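Local coordinates for protein amine oxidase (Emericella nidulans, PDB 3PGB) that is a copper- and topaquinone-containing amine oxidase, probably oxidising primary amines such as methylamine, at residues Ile60-Glu65 and Ala342-Val347; Leu386-Ala391 and Leu630-Leu635; Asn603-Asn608 and Leu683-Leu688. All coordinates share one frame; numbering follows the deposited sequence.

Interaction 1 (Ile60-Glu65 and Ala342-Val347); sequences IKAPKE and AERKYV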
loop_
_atom_site.group_PDB
_atom_site.type_symbol
_atom_site.label_atom_id
_atom_site.label_comp_id
_atom_site.label_asym_id
_atom_site.label_seq_id
_atom_site.Cartn_x
_atom_site.Cartn_y
_atom_site.Cartn_z
ATOM N N ILE A 60 -22.788 -2.358 -25.146
ATOM C CA ILE A 60 -23.422 -1.052 -25.229
ATOM C C ILE A 60 -22.768 -0.212 -26.322
ATOM O O ILE A 60 -21.735 -0.590 -26.883
ATOM C CB ILE A 60 -23.366 -0.303 -23.882
ATOM C CG1 ILE A 60 -21.919 -0.119 -23.410
ATOM C CG2 ILE A 60 -24.171 -1.051 -22.826
ATOM C CD1 ILE A 60 -21.763 1.014 -22.421
ATOM N N LYS A 61 -23.389 0.925 -26.629
ATOM C CA LYS A 61 -22.794 1.893 -27.541
ATOM C C LYS A 61 -22.483 3.191 -26.804
ATOM O O LYS A 61 -23.373 3.811 -26.211
ATOM C CB LYS A 61 -23.688 2.115 -28.765
ATOM C CG LYS A 61 -23.505 1.000 -29.809
ATOM C CD LYS A 61 -24.309 1.215 -31.090
ATOM C CE LYS A 61 -24.117 0.035 -32.053
ATOM N NZ LYS A 61 -24.768 0.250 -33.385
ATOM N N ALA A 62 -21.210 3.584 -26.833
ATOM C CA ALA A 62 -20.759 4.810 -26.173
ATOM C C ALA A 62 -21.560 5.997 -26.691
ATOM O O ALA A 62 -21.917 6.024 -27.871
ATOM C CB ALA A 62 -19.274 5.031 -26.416
ATOM N N PRO A 63 -21.859 6.977 -25.816
ATOM C CA PRO A 63 -22.649 8.146 -26.237
ATOM C C PRO A 63 -21.967 9.019 -27.295
ATOM O O PRO A 63 -22.649 9.716 -28.044
ATOM C CB PRO A 63 -22.846 8.934 -24.932
ATOM C CG PRO A 63 -21.787 8.462 -24.031
ATOM C CD PRO A 63 -21.523 7.034 -24.383
ATOM N N LYS A 64 -20.641 8.976 -27.349
ATOM C CA LYS A 64 -19.871 9.756 -28.313
ATOM C C LYS A 64 -18.817 8.881 -28.979
ATOM O O LYS A 64 -18.492 7.808 -28.470
ATOM C CB LYS A 64 -19.184 10.910 -27.589
ATOM C CG LYS A 64 -20.134 11.858 -26.888
ATOM C CD LYS A 64 -20.921 12.712 -27.888
ATOM C CE LYS A 64 -21.919 13.617 -27.173
ATOM N NZ LYS A 64 -22.732 14.425 -28.121
ATOM N N GLU A 65 -18.298 9.327 -30.123
ATOM C CA GLU A 65 -17.177 8.624 -30.739
ATOM C C GLU A 65 -15.952 8.751 -29.837
ATOM O O GLU A 65 -15.850 9.674 -29.027
ATOM C CB GLU A 65 -16.886 9.154 -32.146
ATOM C CG GLU A 65 -17.881 8.669 -33.201
ATOM C CD GLU A 65 -17.776 7.173 -33.477
ATOM O OE1 GLU A 65 -16.758 6.556 -33.083
ATOM O OE2 GLU A 65 -18.710 6.618 -34.097
ATOM N N ALA A 342 -16.879 -2.349 -27.758
ATOM C CA ALA A 342 -15.623 -2.853 -28.306
ATOM C C ALA A 342 -15.093 -1.978 -29.445
ATOM O O ALA A 342 -13.884 -1.817 -29.592
ATOM C CB ALA A 342 -15.794 -4.292 -28.781
ATOM N N GLU A 343 -15.999 -1.420 -30.247
ATOM C CA GLU A 343 -15.614 -0.596 -31.392
ATOM C C GLU A 343 -15.124 0.776 -30.933
ATOM O O GLU A 343 -14.152 1.303 -31.473
ATOM C CB GLU A 343 -16.778 -0.460 -32.384
ATOM N N ARG A 344 -15.789 1.346 -29.931
ATOM C CA ARG A 344 -15.386 2.644 -29.378
ATOM C C ARG A 344 -14.503 2.543 -28.130
ATOM O O ARG A 344 -14.187 3.564 -27.523
ATOM C CB ARG A 344 -16.617 3.511 -29.091
ATOM C CG ARG A 344 -17.447 3.780 -30.334
ATOM C CD ARG A 344 -18.508 4.836 -30.114
ATOM N NE ARG A 344 -19.244 5.127 -31.345
ATOM C CZ ARG A 344 -20.287 5.955 -31.432
ATOM N NH1 ARG A 344 -20.744 6.595 -30.356
ATOM N NH2 ARG A 344 -20.883 6.149 -32.605
ATOM N N LYS A 345 -14.097 1.325 -27.759
ATOM C CA LYS A 345 -13.167 1.110 -26.646
ATOM C C LYS A 345 -13.624 1.878 -25.399
ATOM O O LYS A 345 -12.879 2.665 -24.815
ATOM C CB LYS A 345 -11.749 1.527 -27.064
ATOM C CG LYS A 345 -11.221 0.805 -28.327
ATOM C CD LYS A 345 -10.634 -0.557 -27.971
ATOM C CE LYS A 345 -10.352 -1.424 -29.212
ATOM N NZ LYS A 345 -9.651 -2.711 -28.848
ATOM N N TYR A 346 -14.870 1.642 -25.015
ATOM C CA TYR A 346 -15.530 2.399 -23.968
ATOM C C TYR A 346 -16.036 1.408 -22.933
ATOM O O TYR A 346 -16.509 0.337 -23.292
ATOM C CB TYR A 346 -16.683 3.197 -24.587
ATOM C CG TYR A 346 -17.589 3.912 -23.620
ATOM C CD1 TYR A 346 -17.162 5.050 -22.955
ATOM C CD2 TYR A 346 -18.892 3.464 -23.392
ATOM C CE1 TYR A 346 -17.999 5.724 -22.068
ATOM C CE2 TYR A 346 -19.741 4.132 -22.512
ATOM C CZ TYR A 346 -19.283 5.261 -21.853
ATOM O OH TYR A 346 -20.104 5.935 -20.983
ATOM N N VAL A 347 -15.933 1.771 -21.657
ATOM C CA VAL A 347 -16.241 0.866 -20.560
ATOM C C VAL A 347 -17.146 1.559 -19.556
ATOM O O VAL A 347 -16.939 2.732 -19.248
ATOM C CB VAL A 347 -14.947 0.447 -19.835
ATOM C CG1 VAL A 347 -15.253 -0.444 -18.625
ATOM C CG2 VAL A 347 -13.997 -0.247 -20.806
#
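Ala62 sets its methyl group over the face of the Tyr346 ring, CB 3.8 Å from the ring centroid and 30° off the normal, a CH-pi contact. Ile60 reaches the edge of the same ring, its CD1 lying 3.7 Å from Tyr346 CE2, while Pro63 CD packs at a similar distance against Tyr346 CZ. Tyr346 presents its ring to all three because CG stands opposite the backbone N (chi1 173°).

Beside this apolar patch the long, extended Arg344 runs its CD past Ala62 CB, and its NH1 lies 2.8 Å from Ala62 O. In one of two alternative conformers of Glu65, the side chain bends at chi2 so that the carboxylate comes over one guanidinium face, its plane turned 53° from that of the arginine; in that conformer alone, Glu65 OE2 forms a salt bridge with Arg344 NH2 at 2.7 Å.

Further out, Asp341 accepts hydrogen bonds from the backbone N of both Ala62 and Arg344, and the Tyr355 hydroxyl bonds Lys64 O. A G1 beta bulge, Lys345 and Tyr346 facing Asp341, opens strand 346-349. A buried aromatic and a more exposed ion pair fasten the loop after strand 58-59 to this hairpin, the charged part probably more mobile.

Interaction 2 (Leu386-Ala391 and Leu630-Leu635); sequences LAHYAA and LNSSNL. With NAG (2-acetamido-2-deoxy-beta-D-glucopyranose), chain I.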
loop_
_atom_site.group_PDB
_atom_site.type_symbol
_atom_site.label_atom_id
_atom_site.label_comp_id
_atom_site.label_asym_id
_atom_site.label_seq_id
_atom_site.Cartn_x
_atom_site.Cartn_y
_atom_site.Cartn_z
ATOM N N LEU A 386 11.247 6.986 -15.846
ATOM C CA LEU A 386 12.675 7.208 -15.687
ATOM C C LEU A 386 13.304 6.030 -14.954
ATOM O O LEU A 386 12.737 5.528 -13.982
ATOM C CB LEU A 386 12.933 8.518 -14.932
ATOM C CG LEU A 386 14.363 8.841 -14.494
ATOM C CD1 LEU A 386 15.335 8.691 -15.642
ATOM C CD2 LEU A 386 14.432 10.234 -13.916
ATOM N N ALA A 387 14.461 5.586 -15.445
ATOM C CA ALA A 387 15.306 4.628 -14.739
ATOM C C ALA A 387 16.698 5.238 -14.611
ATOM O O ALA A 387 17.550 5.071 -15.495
ATOM C CB ALA A 387 15.367 3.314 -15.488
ATOM N N HIS A 388 16.912 5.954 -13.509
ATOM C CA HIS A 388 18.148 6.697 -13.279
ATOM C C HIS A 388 19.085 5.880 -12.402
ATOM O O HIS A 388 18.768 5.597 -11.256
ATOM C CB HIS A 388 17.829 8.026 -12.599
ATOM C CG HIS A 388 18.911 9.050 -12.731
ATOM N ND1 HIS A 388 20.192 8.845 -12.264
ATOM C CD2 HIS A 388 18.898 10.292 -13.265
ATOM C CE1 HIS A 388 20.924 9.915 -12.514
ATOM N NE2 HIS A 388 20.162 10.809 -13.120
ATOM N N TYR A 389 20.237 5.509 -12.949
ATOM C CA TYR A 389 21.219 4.690 -12.234
ATOM C C TYR A 389 22.371 5.520 -11.650
ATOM O O TYR A 389 22.479 6.724 -11.884
ATOM C CB TYR A 389 21.783 3.621 -13.170
ATOM C CG TYR A 389 20.777 2.568 -13.534
ATOM C CD1 TYR A 389 19.769 2.829 -14.461
ATOM C CD2 TYR A 389 20.827 1.309 -12.956
ATOM C CE1 TYR A 389 18.841 1.862 -14.787
ATOM C CE2 TYR A 389 19.908 0.344 -13.278
ATOM C CZ TYR A 389 18.916 0.623 -14.189
ATOM O OH TYR A 389 18.006 -0.358 -14.504
ATOM N N ALA A 390 23.214 4.845 -10.872
ATOM C CA ALA A 390 24.433 5.427 -10.320
ATOM C C ALA A 390 25.395 4.290 -10.047
ATOM O O ALA A 390 24.961 3.170 -9.760
ATOM C CB ALA A 390 24.138 6.188 -9.039
ATOM N N ALA A 391 26.693 4.569 -10.141
ATOM C CA ALA A 391 27.713 3.548 -9.925
ATOM C C ALA A 391 29.106 4.159 -9.913
ATOM O O ALA A 391 29.282 5.325 -10.256
ATOM C CB ALA A 391 27.622 2.475 -10.996
ATOM N N LEU A 630 20.096 15.320 -7.639
ATOM C CA LEU A 630 19.824 16.741 -7.796
ATOM C C LEU A 630 20.646 17.264 -8.971
ATOM O O LEU A 630 21.835 16.974 -9.072
ATOM C CB LEU A 630 20.209 17.492 -6.522
ATOM C CG LEU A 630 19.525 17.071 -5.219
ATOM C CD1 LEU A 630 20.175 17.801 -4.041
ATOM C CD2 LEU A 630 18.022 17.340 -5.274
ATOM N N ASN A 631 20.009 18.021 -9.860
ATOM C CA ASN A 631 20.671 18.537 -11.060
ATOM C C ASN A 631 21.465 17.456 -11.814
ATOM O O ASN A 631 22.633 17.649 -12.148
ATOM C CB ASN A 631 21.586 19.711 -10.689
ATOM C CG ASN A 631 22.111 20.457 -11.907
ATOM O OD1 ASN A 631 21.574 20.329 -13.012
ATOM N ND2 ASN A 631 23.170 21.246 -11.707
ATOM N N SER A 632 20.819 16.323 -12.077
ATOM C CA SER A 632 21.472 15.185 -12.726
ATOM C C SER A 632 22.330 15.589 -13.927
ATOM O O SER A 632 21.881 16.330 -14.799
ATOM C CB SER A 632 20.428 14.158 -13.171
ATOM O OG SER A 632 20.989 13.214 -14.064
ATOM N N SER A 633 23.564 15.100 -13.952
ATOM C CA SER A 633 24.449 15.280 -15.099
ATOM C C SER A 633 23.990 14.432 -16.288
ATOM O O SER A 633 24.226 14.798 -17.438
ATOM C CB SER A 633 25.895 14.922 -14.729
ATOM O OG SER A 633 26.415 15.798 -13.738
ATOM N N ASN A 634 23.342 13.301 -16.016
ATOM C CA ASN A 634 22.812 12.450 -17.081
ATOM C C ASN A 634 21.651 13.096 -17.833
ATOM O O ASN A 634 21.556 13.003 -19.064
ATOM C CB ASN A 634 22.306 11.123 -16.517
ATOM C CG ASN A 634 23.408 10.238 -16.002
ATOM O OD1 ASN A 634 24.594 10.522 -16.178
ATOM N ND2 ASN A 634 23.019 9.147 -15.356
ATOM N N LEU A 635 20.760 13.730 -17.076
ATOM C CA LEU A 635 19.492 14.199 -17.612
ATOM C C LEU A 635 19.570 15.609 -18.155
ATOM O O LEU A 635 18.982 15.908 -19.189
ATOM C CB LEU A 635 18.407 14.140 -16.531
ATOM C CG LEU A 635 17.868 12.758 -16.182
ATOM C CD1 LEU A 635 16.762 12.891 -15.153
ATOM C CD2 LEU A 635 17.365 12.055 -17.428
HETATM C C1 NAG I . 23.789 22.006 -12.769
HETATM C C2 NAG I . 23.658 23.500 -12.464
HETATM C C3 NAG I . 24.436 24.346 -13.473
HETATM C C4 NAG I . 25.847 23.796 -13.692
HETATM C C5 NAG I . 25.822 22.285 -13.953
HETATM C C6 NAG I . 27.228 21.693 -14.097
HETATM C C7 NAG I . 21.587 24.241 -11.355
HETATM C C8 NAG I . 20.138 24.602 -11.545
HETATM N N2 NAG I . 22.249 23.883 -12.461
HETATM O O3 NAG I . 24.500 25.684 -13.019
HETATM O O4 NAG I . 26.467 24.470 -14.768
HETATM O O5 NAG I . 25.151 21.641 -12.885
HETATM O O6 NAG I . 27.500 20.778 -13.052
HETATM O O7 NAG I . 22.090 24.290 -10.228
#
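The His388 ring meets Ser632 and Leu635 at its edge: Ser632 OG lies in the ring plane 2.7 Å from NE2, and Leu635 CD1 sits near the same plane beside CD2. The amide of Asn634 comes in obliquely, its plane only 17° from that of the ring; its ND2, 3.6 Å from His388 CE1, hydrogen-bonds Ser397 O.

The hydrogen bond between His388 NE2 and Ser632 OG is nearly straight, at 176°, and either atom could be the donor. On the other side of the imidazole, His388 ND1 donates to Tyr389 O over 3.1 Å, more bent and 20° out of the ring plane. Histidine suits this place because its two nitrogens can bond in different directions. Leu386 CD2 and Leu635 CD1 touch tip to tip at 3.7 Å, an apolar flank to the polar pair.

Ser632 OG also accepts from Leu635 N at 3.1 Å, which makes an ST motif. Asn631 carries a covalently attached N-acetylglucosamine, and its carbonyl oxygen accepts a hydrogen bond from Asn572 ND2 of the second subunit. The Tyr389 hydroxyl hydrogen-bonds O4 of the topaquinone at position 484, and the Tyr389 ring meets that of the copper ligand His532.

With both nitrogens engaged, the buried imidazole has its rotation fixed, and the serine hydroxyl, with the leucine contact beside it, joins a strand beside the active site to a glycosylated loop at the dimer interface.

Interaction 3 (Asn603-Asn608 and Leu683-Leu688); sequences NQDKPN and LNQTDL. With CA (calcium ion), chain F; NAG (2-acetamido-2-deoxy-beta-D-glucopyranose), chain C.
Gln685 and Asn603 cross at about a right angle, their amide planes 37° apart, and Gln685 NE2 donates to Asn603 OD1 at 2.8 Å from above the carbonyl plane. Gln685 NE2 also donates to Asp605 OD2 at 3.2 Å, from above the carboxylate plane, as the two side chains run past each other in opposite directions. A bend at chi2 (-62°) turns the Gln685 amide into the turn, where OE1 accepts from Gln604 N at 2.9 Å and from the Thr550 hydroxyl. Glutamine fits because one planar group supplies both donor and acceptor.

Asn603 OD1 is gripped from opposite faces, since Asp605 N also donates to it in an Asx turn within the type I turn 603-606. Gln604, extended beyond CG, crosses Asn684 similarly; its NE2 hydrogen-bonds Asn684 OD1, at 2.9 Å, and Thr550. Asn684 ND2 carries an N-acetylglucosamine whose O6 donates a hydrogen bond to Asp605 OD1.

Beyond Gln685, Asp687 OD1 and Leu688 O bind calcium with a water, Asp541 and Phe542 at the end of strand 532-542 and Asp543 just after it. The contact bridges the end of strand 597-603 and the approach to strand 686-698, across strand 548-562, which pairs with both and contributes Thr550.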
loop_
_atom_site.group_PDB
_atom_site.type_symbol
_atom_site.label_atom_id
_atom_site.label_comp_id
_atom_site.label_asym_id
_atom_site.label_seq_id
_atom_site.Cartn_x
_atom_site.Cartn_y
_atom_site.Cartn_z
ATOM N N ASN A 603 -13.305 22.321 -6.092
ATOM C CA ASN A 603 -13.943 23.412 -6.817
ATOM C C ASN A 603 -14.591 24.348 -5.812
ATOM O O ASN A 603 -15.630 24.028 -5.229
ATOM C CB ASN A 603 -14.978 22.885 -7.810
ATOM C CG ASN A 603 -15.581 23.985 -8.664
ATOM O OD1 ASN A 603 -15.600 25.149 -8.274
ATOM N ND2 ASN A 603 -16.083 23.616 -9.833
ATOM N N GLN A 604 -13.966 25.507 -5.613
ATOM C CA GLN A 604 -14.433 26.475 -4.629
ATOM C C GLN A 604 -15.785 27.080 -4.979
ATOM O O GLN A 604 -16.475 27.575 -4.106
ATOM C CB GLN A 604 -13.417 27.598 -4.460
ATOM C CG GLN A 604 -12.087 27.172 -3.883
ATOM C CD GLN A 604 -11.176 28.358 -3.654
ATOM O OE1 GLN A 604 -11.321 29.082 -2.667
ATOM N NE2 GLN A 604 -10.234 28.574 -4.575
ATOM N N ASP A 605 -16.153 27.045 -6.256
ATOM C CA ASP A 605 -17.424 27.608 -6.716
ATOM C C ASP A 605 -18.579 26.616 -6.609
ATOM O O ASP A 605 -19.726 26.971 -6.891
ATOM C CB ASP A 605 -17.285 28.100 -8.160
ATOM C CG ASP A 605 -16.264 29.223 -8.299
ATOM O OD1 ASP A 605 -15.930 29.847 -7.270
ATOM O OD2 ASP A 605 -15.804 29.489 -9.435
ATOM N N LYS A 606 -18.283 25.381 -6.199
ATOM C CA LYS A 606 -19.315 24.365 -5.990
ATOM C C LYS A 606 -19.179 23.725 -4.603
ATOM O O LYS A 606 -18.891 22.538 -4.487
ATOM C CB LYS A 606 -19.238 23.301 -7.088
ATOM C CG LYS A 606 -19.679 23.786 -8.477
ATOM C CD LYS A 606 -21.192 23.680 -8.674
ATOM C CE LYS A 606 -21.588 23.878 -10.138
ATOM N NZ LYS A 606 -21.046 22.813 -11.051
ATOM N N PRO A 607 -19.405 24.514 -3.543
ATOM C CA PRO A 607 -19.346 23.970 -2.196
ATOM C C PRO A 607 -20.595 23.161 -1.871
ATOM O O PRO A 607 -21.631 23.357 -2.499
ATOM C CB PRO A 607 -19.294 25.223 -1.327
ATOM C CG PRO A 607 -20.117 26.215 -2.088
ATOM C CD PRO A 607 -19.871 25.915 -3.547
ATOM N N ASN A 608 -20.497 22.261 -0.899
ATOM C CA ASN A 608 -21.666 21.525 -0.444
ATOM C C ASN A 608 -22.544 22.417 0.432
ATOM O O ASN A 608 -22.230 23.595 0.639
ATOM C CB ASN A 608 -21.267 20.227 0.273
ATOM C CG ASN A 608 -20.437 20.456 1.530
ATOM O OD1 ASN A 608 -20.400 21.553 2.101
ATOM N ND2 ASN A 608 -19.766 19.395 1.972
ATOM N N LEU A 683 -3.550 29.423 -10.314
ATOM C CA LEU A 683 -4.217 28.137 -10.156
ATOM C C LEU A 683 -5.404 28.286 -9.202
ATOM O O LEU A 683 -5.881 27.301 -8.638
ATOM C CB LEU A 683 -3.226 27.081 -9.642
ATOM C CG LEU A 683 -1.977 26.832 -10.500
ATOM C CD1 LEU A 683 -1.007 25.921 -9.772
ATOM C CD2 LEU A 683 -2.338 26.251 -11.868
ATOM N N ASN A 684 -5.886 29.519 -9.035
ATOM C CA ASN A 684 -7.094 29.774 -8.249
ATOM C C ASN A 684 -8.343 29.712 -9.126
ATOM O O ASN A 684 -8.617 30.630 -9.887
ATOM C CB ASN A 684 -7.022 31.131 -7.556
ATOM C CG ASN A 684 -8.165 31.344 -6.583
ATOM O OD1 ASN A 684 -8.390 30.527 -5.690
ATOM N ND2 ASN A 684 -8.890 32.441 -6.747
ATOM N N GLN A 685 -9.094 28.620 -9.002
ATOM C CA GLN A 685 -10.302 28.383 -9.789
ATOM C C GLN A 685 -10.088 28.578 -11.287
ATOM O O GLN A 685 -10.826 29.306 -11.954
ATOM C CB GLN A 685 -11.464 29.230 -9.263
ATOM C CG GLN A 685 -11.999 28.723 -7.942
ATOM C CD GLN A 685 -12.563 27.326 -8.042
ATOM O OE1 GLN A 685 -11.988 26.375 -7.517
ATOM N NE2 GLN A 685 -13.697 27.193 -8.721
ATOM N N THR A 686 -9.053 27.919 -11.797
ATOM C CA THR A 686 -8.830 27.790 -13.229
ATOM C C THR A 686 -8.696 26.309 -13.530
ATOM O O THR A 686 -8.765 25.484 -12.613
ATOM C CB THR A 686 -7.550 28.521 -13.686
ATOM O OG1 THR A 686 -6.394 27.790 -13.264
ATOM C CG2 THR A 686 -7.502 29.937 -13.113
ATOM N N ASP A 687 -8.504 25.977 -14.808
ATOM C CA ASP A 687 -8.318 24.591 -15.229
ATOM C C ASP A 687 -6.893 24.161 -14.909
ATOM O O ASP A 687 -5.939 24.652 -15.500
ATOM C CB ASP A 687 -8.617 24.438 -16.729
ATOM C CG ASP A 687 -8.651 22.977 -17.191
ATOM O OD1 ASP A 687 -8.139 22.091 -16.465
ATOM O OD2 ASP A 687 -9.200 22.715 -18.285
ATOM N N LEU A 688 -6.752 23.233 -13.972
ATOM C CA LEU A 688 -5.428 22.765 -13.564
ATOM C C LEU A 688 -5.204 21.314 -13.970
ATOM O O LEU A 688 -6.156 20.569 -14.229
ATOM C CB LEU A 688 -5.218 22.960 -12.052
ATOM C CG LEU A 688 -6.319 22.516 -11.087
ATOM C CD1 LEU A 688 -6.387 20.995 -11.006
ATOM C CD2 LEU A 688 -6.105 23.129 -9.697
HETATM CA CA CA F . -8.397 20.242 -15.046
HETATM C C1 NAG C . -9.994 32.715 -5.864
HETATM C C2 NAG C . -10.230 34.214 -5.829
HETATM C C3 NAG C . -11.342 34.483 -4.824
HETATM C C4 NAG C . -12.619 33.748 -5.224
HETATM C C5 NAG C . -12.351 32.290 -5.607
HETATM C C6 NAG C . -13.464 31.795 -6.515
HETATM C C7 NAG C . -8.518 35.974 -6.067
HETATM C C8 NAG C . -7.245 36.550 -5.512
HETATM N N2 NAG C . -9.007 34.900 -5.436
HETATM O O3 NAG C . -11.588 35.868 -4.759
HETATM O O4 NAG C . -13.526 33.759 -4.133
HETATM O O5 NAG C . -11.154 32.059 -6.319
HETATM O O6 NAG C . -14.392 31.120 -5.711
HETATM O O7 NAG C . -9.050 36.496 -7.048
HETATM O O HOH W 1 -9.177 21.556 -13.038
#

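From the N terminus, interaction 1 comes first: it closes a loop of 276 intervening residues, bringing the loop after strand 58-59 back against strands 339-341 and 346-349 of the enzyme domain. It is complete before interaction 2 opens at 386-391. Interactions 2 and 3 cross, because 603-608 precedes 630-635 and 683-688 follows it, so the 239-residue and 75-residue separations overlap. Interaction 2 ties strand 374-389 to a loop at the subunit interface; interaction 3 joins a turn to the calcium-binding strand 686-698. Strand 532-542 pairs with both of these strands and so relates the two contacts. Their centres are about 37 Å apart, while interaction 1 lies across the chain's centre from interaction 2.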